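Local coordinates for transcriptional regulator (Vibrio vulnificus, PDB 4IVN), which probably represses transcription of the nan genes for sialic acid catabolism, and binds the sugar phosphate N-acetylmannosamine 6-phosphate through its isomerase-like SIS domain, at residues 109-114 with 224-229; 139-144 with 179-184; 205-210 with 245-250. All blocks are in the same frame, centred on the assembly; numbering follows the deposited sequence.

Contact 1: 109-114 with 224-229; sequences AKLIDR and VAARPE
The flat group here is the peptide unit joining Ala-225 to Ala-226, and Leu-111 lies over one of its faces. Its methyl CD1 sits almost straight above the amide nitrogen, 4.0 Å from Ala-226 N, and is 4.4 Å from Ala-225 C. On the opposite face of that peptide is Ala-225 CB, which turns inward to Leu-246 of helix 237-257. Where the peptide leads on into Ala-226, CD1 also meets Ala-226 CB at 4.0 Å, the closest approach of two side chains in this contact. The preceding peptide is met more loosely, with CD1 4.3 Å from Val-224 O.

One branch of one leucine therefore does nearly all the touching. CG lies beside the backbone N of Leu-111, anti to its carbonyl carbon (chi1 -67°), and chi2 of -177° then extends CD1, anti to CA, out to the loop. Val-224 loses surface to the leucine without a close side-chain approach. No hydrogen bond crosses between the two segments; the N-H of Ala-226 is used instead by Thr-108 OG1, one turn back on the leucine's own helix. Arg-227 NH1 makes a salt bridge with Asp-107 and a hydrogen bond with Ser-104, so the polar links lie on the earlier turns of the helix.

The contact closes a partly buried seam that joins the end of helix 93-111 to the edge of the SIS domain's parallel sheet, at the loop leaving its outermost strand, 221-224. Ala-225 ties the loop to strand 204-208 by a backbone bond to Thr-208. Beyond Leu-111 the chain leaves the helix at Ile-112, which packs on Leu-246. Asp-113 then caps helix 114-126, while Arg-114 forms a salt bridge with Asp-92 of the second subunit.

Contact 2: 139-144 with 179-184; sequences SIVGRY and FAVSSS
Val-181, at the end of strand 176-181, puts both of its methyls against helix 137-151. CG1 lies 3.7 Å from Val-141 CB. It is equally close to that valine's CG1, the methyl anti to its backbone N, with 3.7 Å between Val-181 CG1 and Val-141 CG1, and the two side chains cross at a slant. CG2 goes to the backbone of the next helix residue, 4.0 Å from Gly-142 CA. The split follows from the strand valine's first torsion: CG1 is anti to its own N (chi1 -173°), which leaves CG2 beside that N and turned to the glycine.

With no side chain at Gly-142, helix and strand come very near, the CA atoms of Gly-142 and Val-181 being 6.1 Å apart. The interface is wholly apolar and buried, and no hydrogen bond passes between the segments. One shell out, Val-181 also rests on Ser-138, and Val-141 on Leu-244 of helix 237-257. The strand is held on both flanks, Val-181 by backbone bonding to Ile-133 and Ala-180 to Val-205 and Leu-207. On the side of helix 137-151 turned from the strand, Glu-160 OE2 takes a hydrogen bond from Ser-139 OG and a salt bridge from Arg-143 NE; at the helix flank Ile-140 meets Ile-140 of the second subunit.

Immediately after Val-181 the strand opens into Ser-182, Ser-183 and Ser-184, which grip the bound N-acetylmannosamine 6-phosphate: Ser-182 through OG, Ser-183 and Ser-184 through their backbone N-H groups. These bonds probably fall on the phosphate. A serine-rich turn at the carboxyl end of a parallel strand, set beside the start of a helix whose Ser-138 lines the same pocket, is the sugar-phosphate site of the SIS fold, and the side chain of Val-181 lies about 6 Å from the bound sugar phosphate.

Contact 3: 205-210 with 245-250; sequences VSLTNI and LLVDVL
This is a helix packed on the face of a parallel sheet, in the core of the SIS domain: strand 205-208 lies under helix 245-250, and the two short axes pass 10.2 Å apart at 138°. Leu-207 is the strand's contribution. Its CB points to the helix, and its two methyls part to meet two successive helix residues. CD1 touches Val-247 CG2 at 4.0 Å, the two side chains crossing at about a right angle. CD2 approaches Leu-246 a little more loosely, with 4.3 Å from Leu-207 CD2 to Leu-246 CD1.

The first torsion of Leu-207 holds CG beside the backbone N, anti to the carbonyl carbon, and the second directs the two methyls to their separate partners. Val-247 answers with the methyl that is anti to its carbonyl carbon. Leu-246 comes down at the strand's end, where its CD1 also lies 4.4 Å from Thr-208 O. Leu-250, one turn along, faces the strand too but stays farther off.

Thr-208 turns its CB from the helix, and its hydroxyl serves the bend that follows: OG1 donates to Ile-210 O at 2.9 Å. That bond is oblique, meeting the C=O at 127° with the donor tilted 30° from the carbonyl plane, and it helps hold the chain as the strand gives way to loop.

Around this core, Leu-223 of strand 221-224 touches both Leu-207 and Leu-246. Phe-179 of strand 176-181 does likewise for Val-205 and Leu-250, so the helix spans three neighbouring strands. Ile-120 of helix 114-126 packs against Val-205 and Leu-250, and on the helix's far side Leu-245 and Asp-248 lie against Phe-237 of the second subunit.

How the contacts relate
Contacts 2 and 3 are core and cover one sheet: their strands, 176-181 and 204-208, are neighbours joined by backbone bonding, and each carries an apolar side chain up to a helix. The closer approach is contact 2, across a glycine; contact 3 uses longer leucines. Contact 1 is only partly buried and joins helix end to loop, resting a methyl on a peptide and leaving the polar links to earlier turns of the helix. Glu-229 of contact 1 packs on Ser-183 of contact 2, beside the sugar-phosphate pocket. Contacts 2 and 3 also share Arg-148, whose NH1 bonds Tyr-144 OH and Asp-248 OD1. All three touch the second subunit.

Contact 1: 109-114 with 224-229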
# COMPACT_ATOMS: atom_id res chain seq x y z
N ALA A 109 6.86 -13.40 -7.10
CA ALA A 109 8.20 -13.49 -7.69
C ALA A 109 8.37 -14.65 -8.65
O ALA A 109 8.93 -14.42 -9.70
CB ALA A 109 9.35 -13.48 -6.65
N LYS A 110 7.91 -15.87 -8.33
CA LYS A 110 8.16 -16.95 -9.26
C LYS A 110 7.35 -16.82 -10.51
O LYS A 110 7.83 -17.15 -11.58
CB LYS A 110 7.88 -18.34 -8.69
CG LYS A 110 8.45 -18.65 -7.32
CD LYS A 110 7.57 -19.69 -6.64
CE LYS A 110 8.33 -20.50 -5.60
NZ LYS A 110 7.56 -21.75 -5.28
N LEU A 111 6.10 -16.35 -10.36
CA LEU A 111 5.13 -16.13 -11.45
C LEU A 111 5.45 -14.97 -12.39
O LEU A 111 4.88 -14.92 -13.44
CB LEU A 111 3.76 -15.73 -10.86
CG LEU A 111 2.87 -16.66 -10.03
CD1 LEU A 111 1.57 -15.89 -9.72
CD2 LEU A 111 2.61 -17.99 -10.73
N ILE A 112 6.27 -14.00 -11.99
CA ILE A 112 6.44 -12.79 -12.82
C ILE A 112 6.94 -13.17 -14.22
O ILE A 112 7.82 -13.93 -14.37
CB ILE A 112 7.31 -11.68 -12.14
CG1 ILE A 112 6.38 -10.74 -11.37
CG2 ILE A 112 8.11 -10.88 -13.17
CD1 ILE A 112 7.03 -10.17 -10.12
N ASP A 113 6.25 -12.68 -15.23
CA ASP A 113 6.62 -12.95 -16.62
C ASP A 113 7.61 -11.86 -17.01
O ASP A 113 7.23 -10.70 -17.13
CB ASP A 113 5.34 -12.86 -17.46
CG ASP A 113 5.61 -12.73 -18.95
OD1 ASP A 113 6.73 -12.90 -19.40
OD2 ASP A 113 4.66 -12.40 -19.64
N ARG A 114 8.87 -12.24 -17.15
CA ARG A 114 9.93 -11.27 -17.29
C ARG A 114 9.92 -10.63 -18.69
O ARG A 114 10.40 -9.48 -18.83
CB ARG A 114 11.30 -11.92 -17.03
CG ARG A 114 11.72 -11.89 -15.56
CD ARG A 114 11.15 -13.06 -14.76
NE ARG A 114 11.62 -13.18 -13.35
CZ ARG A 114 12.85 -12.92 -12.88
NH1 ARG A 114 13.82 -12.49 -13.67
NH2 ARG A 114 13.13 -13.08 -11.59
N VAL A 224 0.64 -10.09 -13.27
CA VAL A 224 -0.28 -10.84 -12.42
C VAL A 224 0.36 -11.17 -11.10
O VAL A 224 1.36 -11.84 -11.06
CB VAL A 224 -0.73 -12.12 -13.18
CG1 VAL A 224 -1.55 -13.06 -12.25
CG2 VAL A 224 -1.50 -11.70 -14.44
N ALA A 225 -0.21 -10.72 -10.01
CA ALA A 225 0.29 -11.06 -8.64
C ALA A 225 -0.44 -12.34 -8.17
O ALA A 225 -1.57 -12.61 -8.63
CB ALA A 225 -0.09 -9.84 -7.71
N ALA A 226 0.16 -13.09 -7.22
CA ALA A 226 -0.44 -14.25 -6.65
C ALA A 226 -1.61 -13.92 -5.76
O ALA A 226 -1.89 -12.75 -5.46
CB ALA A 226 0.61 -15.08 -5.88
N ARG A 227 -2.35 -14.95 -5.37
CA ARG A 227 -3.57 -14.82 -4.50
C ARG A 227 -4.71 -14.03 -5.11
O ARG A 227 -4.96 -12.91 -4.67
CB ARG A 227 -3.28 -14.14 -3.18
CG ARG A 227 -2.00 -14.65 -2.57
CD ARG A 227 -2.27 -15.60 -1.40
NE ARG A 227 -2.01 -16.98 -1.84
CZ ARG A 227 -0.81 -17.50 -2.14
NH1 ARG A 227 0.33 -16.83 -2.07
NH2 ARG A 227 -0.75 -18.76 -2.53
N PRO A 228 -5.52 -14.69 -5.98
CA PRO A 228 -6.74 -14.11 -6.52
C PRO A 228 -7.65 -13.75 -5.37
O PRO A 228 -7.76 -14.48 -4.38
CB PRO A 228 -7.39 -15.30 -7.23
CG PRO A 228 -6.32 -16.25 -7.56
CD PRO A 228 -5.22 -16.03 -6.56
N GLU A 229 -8.38 -12.64 -5.47
CA GLU A 229 -9.33 -12.32 -4.38
C GLU A 229 -10.64 -13.04 -4.58
O GLU A 229 -10.98 -13.34 -5.71
CB GLU A 229 -9.60 -10.77 -4.41
CG GLU A 229 -8.33 -10.08 -3.97
CD GLU A 229 -8.52 -8.65 -3.65
OE1 GLU A 229 -9.46 -8.02 -4.19
OE2 GLU A 229 -7.69 -8.12 -2.90

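Contact 2: 139-144 with 179-184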
# COMPACT_ATOMS: atom_id res chain seq x y z
N SER A 139 -7.13 1.14 -4.97
CA SER A 139 -6.64 2.58 -4.81
C SER A 139 -5.21 2.63 -4.17
O SER A 139 -4.37 3.43 -4.57
CB SER A 139 -7.57 3.37 -3.87
OG SER A 139 -7.09 4.68 -3.63
N ILE A 140 -4.98 1.78 -3.18
CA ILE A 140 -3.69 1.80 -2.39
C ILE A 140 -2.55 1.44 -3.32
O ILE A 140 -1.48 2.09 -3.30
CB ILE A 140 -3.76 0.76 -1.20
CG1 ILE A 140 -4.59 1.32 -0.02
CG2 ILE A 140 -2.39 0.34 -0.67
CD1 ILE A 140 -6.02 1.75 -0.32
N VAL A 141 -2.79 0.43 -4.17
CA VAL A 141 -1.76 -0.01 -5.14
C VAL A 141 -1.47 1.03 -6.24
O VAL A 141 -0.27 1.29 -6.51
CB VAL A 141 -2.09 -1.42 -5.77
CG1 VAL A 141 -1.01 -1.84 -6.80
CG2 VAL A 141 -2.20 -2.41 -4.60
N GLY A 142 -2.54 1.60 -6.82
CA GLY A 142 -2.45 2.63 -7.84
C GLY A 142 -1.77 3.91 -7.28
O GLY A 142 -0.93 4.51 -7.91
N ARG A 143 -2.08 4.30 -6.03
CA ARG A 143 -1.38 5.40 -5.38
C ARG A 143 0.09 5.09 -5.20
O ARG A 143 0.91 5.98 -5.33
CB ARG A 143 -1.98 5.67 -3.98
CG ARG A 143 -3.35 6.40 -3.96
CD ARG A 143 -3.40 7.75 -4.76
NE ARG A 143 -4.79 8.33 -4.95
CZ ARG A 143 -5.09 9.53 -5.47
NH1 ARG A 143 -4.13 10.33 -5.96
NH2 ARG A 143 -6.39 9.95 -5.49
N TYR A 144 0.42 3.88 -4.81
CA TYR A 144 1.87 3.60 -4.68
C TYR A 144 2.57 3.71 -6.02
O TYR A 144 3.68 4.19 -6.11
CB TYR A 144 2.12 2.21 -4.05
CG TYR A 144 3.59 1.99 -3.69
CD1 TYR A 144 4.30 2.90 -2.79
CD2 TYR A 144 4.27 0.84 -4.14
CE1 TYR A 144 5.64 2.66 -2.44
CE2 TYR A 144 5.58 0.61 -3.77
CZ TYR A 144 6.24 1.53 -2.93
OH TYR A 144 7.55 1.26 -2.64
N PHE A 179 -2.48 2.57 -16.52
CA PHE A 179 -2.45 1.37 -15.72
C PHE A 179 -3.84 1.14 -15.09
O PHE A 179 -4.43 2.06 -14.50
CB PHE A 179 -1.47 1.59 -14.61
CG PHE A 179 -0.04 1.33 -15.04
CD1 PHE A 179 0.69 2.37 -15.58
CD2 PHE A 179 0.53 0.07 -14.95
CE1 PHE A 179 2.02 2.19 -15.97
CE2 PHE A 179 1.85 -0.11 -15.38
CZ PHE A 179 2.55 0.91 -15.94
N ALA A 180 -4.37 -0.05 -15.25
CA ALA A 180 -5.70 -0.41 -14.70
C ALA A 180 -5.33 -1.33 -13.56
O ALA A 180 -4.81 -2.40 -13.83
CB ALA A 180 -6.58 -1.16 -15.79
N VAL A 181 -5.55 -0.90 -12.31
CA VAL A 181 -5.25 -1.70 -11.13
C VAL A 181 -6.52 -2.30 -10.54
O VAL A 181 -7.40 -1.60 -10.05
CB VAL A 181 -4.57 -0.85 -10.01
CG1 VAL A 181 -4.10 -1.77 -8.83
CG2 VAL A 181 -3.41 -0.05 -10.67
N SER A 182 -6.61 -3.62 -10.59
CA SER A 182 -7.86 -4.34 -10.21
C SER A 182 -7.43 -5.80 -9.97
O SER A 182 -6.95 -6.42 -10.90
CB SER A 182 -8.84 -4.29 -11.38
OG SER A 182 -10.02 -5.04 -11.09
N SER A 183 -7.65 -6.34 -8.77
CA SER A 183 -7.29 -7.76 -8.51
C SER A 183 -8.18 -8.64 -9.37
O SER A 183 -7.71 -9.65 -9.89
CB SER A 183 -7.57 -8.12 -7.04
OG SER A 183 -6.46 -7.73 -6.23
N SER A 184 -9.47 -8.28 -9.46
CA SER A 184 -10.40 -9.10 -10.16
C SER A 184 -10.46 -8.87 -11.67
O SER A 184 -11.10 -9.69 -12.37
CB SER A 184 -11.82 -8.89 -9.61
OG SER A 184 -12.27 -7.56 -10.00

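Contact 3: 205-210 with 245-250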
# COMPACT_ATOMS: atom_id res chain seq x y z
N VAL A 205 -1.91 -1.09 -19.36
CA VAL A 205 -1.19 -2.20 -18.65
C VAL A 205 -2.07 -2.55 -17.42
O VAL A 205 -2.39 -1.66 -16.63
CB VAL A 205 0.20 -1.74 -18.12
CG1 VAL A 205 0.90 -2.83 -17.26
CG2 VAL A 205 1.12 -1.42 -19.34
N SER A 206 -2.44 -3.81 -17.25
CA SER A 206 -3.26 -4.18 -16.10
C SER A 206 -2.40 -4.79 -15.03
O SER A 206 -1.53 -5.62 -15.34
CB SER A 206 -4.29 -5.21 -16.52
OG SER A 206 -5.23 -4.46 -17.24
N LEU A 207 -2.68 -4.41 -13.79
CA LEU A 207 -2.03 -5.05 -12.65
C LEU A 207 -3.07 -5.76 -11.83
O LEU A 207 -3.85 -5.10 -11.18
CB LEU A 207 -1.40 -4.02 -11.77
CG LEU A 207 -0.29 -3.13 -12.34
CD1 LEU A 207 0.39 -2.36 -11.20
CD2 LEU A 207 0.78 -3.95 -13.09
N THR A 208 -3.10 -7.12 -11.86
CA THR A 208 -4.27 -7.85 -11.28
C THR A 208 -3.72 -9.02 -10.51
O THR A 208 -2.49 -9.16 -10.37
CB THR A 208 -5.12 -8.53 -12.40
OG1 THR A 208 -4.29 -9.58 -12.98
CG2 THR A 208 -5.38 -7.58 -13.45
N ASN A 209 -4.62 -9.85 -9.99
CA ASN A 209 -4.21 -11.09 -9.34
C ASN A 209 -4.94 -12.25 -10.00
O ASN A 209 -5.13 -13.29 -9.39
CB ASN A 209 -4.64 -11.06 -7.82
CG ASN A 209 -3.89 -10.01 -7.01
OD1 ASN A 209 -3.08 -10.35 -6.14
ND2 ASN A 209 -4.23 -8.77 -7.21
N ILE A 210 -5.29 -12.10 -11.28
CA ILE A 210 -5.89 -13.20 -11.98
C ILE A 210 -5.49 -13.13 -13.48
O ILE A 210 -5.39 -12.05 -14.05
CB ILE A 210 -7.43 -13.24 -11.72
CG1 ILE A 210 -7.98 -14.59 -12.11
CG2 ILE A 210 -8.13 -12.14 -12.40
CD1 ILE A 210 -8.41 -15.36 -10.89
N LEU A 245 4.59 -5.49 -4.88
CA LEU A 245 5.84 -6.01 -5.42
C LEU A 245 5.97 -5.80 -6.97
O LEU A 245 7.00 -5.35 -7.44
CB LEU A 245 5.93 -7.49 -5.13
CG LEU A 245 7.14 -8.22 -5.73
CD1 LEU A 245 8.43 -7.73 -5.10
CD2 LEU A 245 7.03 -9.73 -5.54
N LEU A 246 4.92 -6.11 -7.72
CA LEU A 246 4.89 -5.74 -9.17
C LEU A 246 5.23 -4.28 -9.42
O LEU A 246 6.01 -4.00 -10.36
CB LEU A 246 3.51 -5.98 -9.84
CG LEU A 246 2.83 -7.34 -9.75
CD1 LEU A 246 1.45 -7.24 -10.46
CD2 LEU A 246 3.67 -8.50 -10.25
N VAL A 247 4.61 -3.37 -8.66
CA VAL A 247 4.94 -1.92 -8.77
C VAL A 247 6.43 -1.70 -8.48
O VAL A 247 7.18 -0.97 -9.23
CB VAL A 247 4.11 -1.00 -7.83
CG1 VAL A 247 4.66 0.40 -7.83
CG2 VAL A 247 2.62 -0.90 -8.26
N ASP A 248 6.92 -2.33 -7.40
CA ASP A 248 8.33 -2.10 -7.04
C ASP A 248 9.30 -2.59 -8.10
O ASP A 248 10.23 -1.84 -8.45
CB ASP A 248 8.63 -2.78 -5.69
CG ASP A 248 9.98 -2.39 -5.15
OD1 ASP A 248 10.37 -1.17 -5.06
OD2 ASP A 248 10.57 -3.31 -4.70
N VAL A 249 9.09 -3.84 -8.57
CA VAL A 249 9.89 -4.42 -9.63
C VAL A 249 9.79 -3.62 -10.93
O VAL A 249 10.81 -3.35 -11.59
CB VAL A 249 9.51 -5.90 -9.84
CG1 VAL A 249 10.31 -6.47 -10.98
CG2 VAL A 249 9.73 -6.73 -8.56
N LEU A 250 8.62 -3.08 -11.23
CA LEU A 250 8.53 -2.24 -12.40
C LEU A 250 9.49 -1.08 -12.28
O LEU A 250 10.24 -0.83 -13.18
CB LEU A 250 7.05 -1.79 -12.65
CG LEU A 250 6.82 -0.81 -13.78
CD1 LEU A 250 7.37 -1.27 -15.17
CD2 LEU A 250 5.33 -0.39 -13.89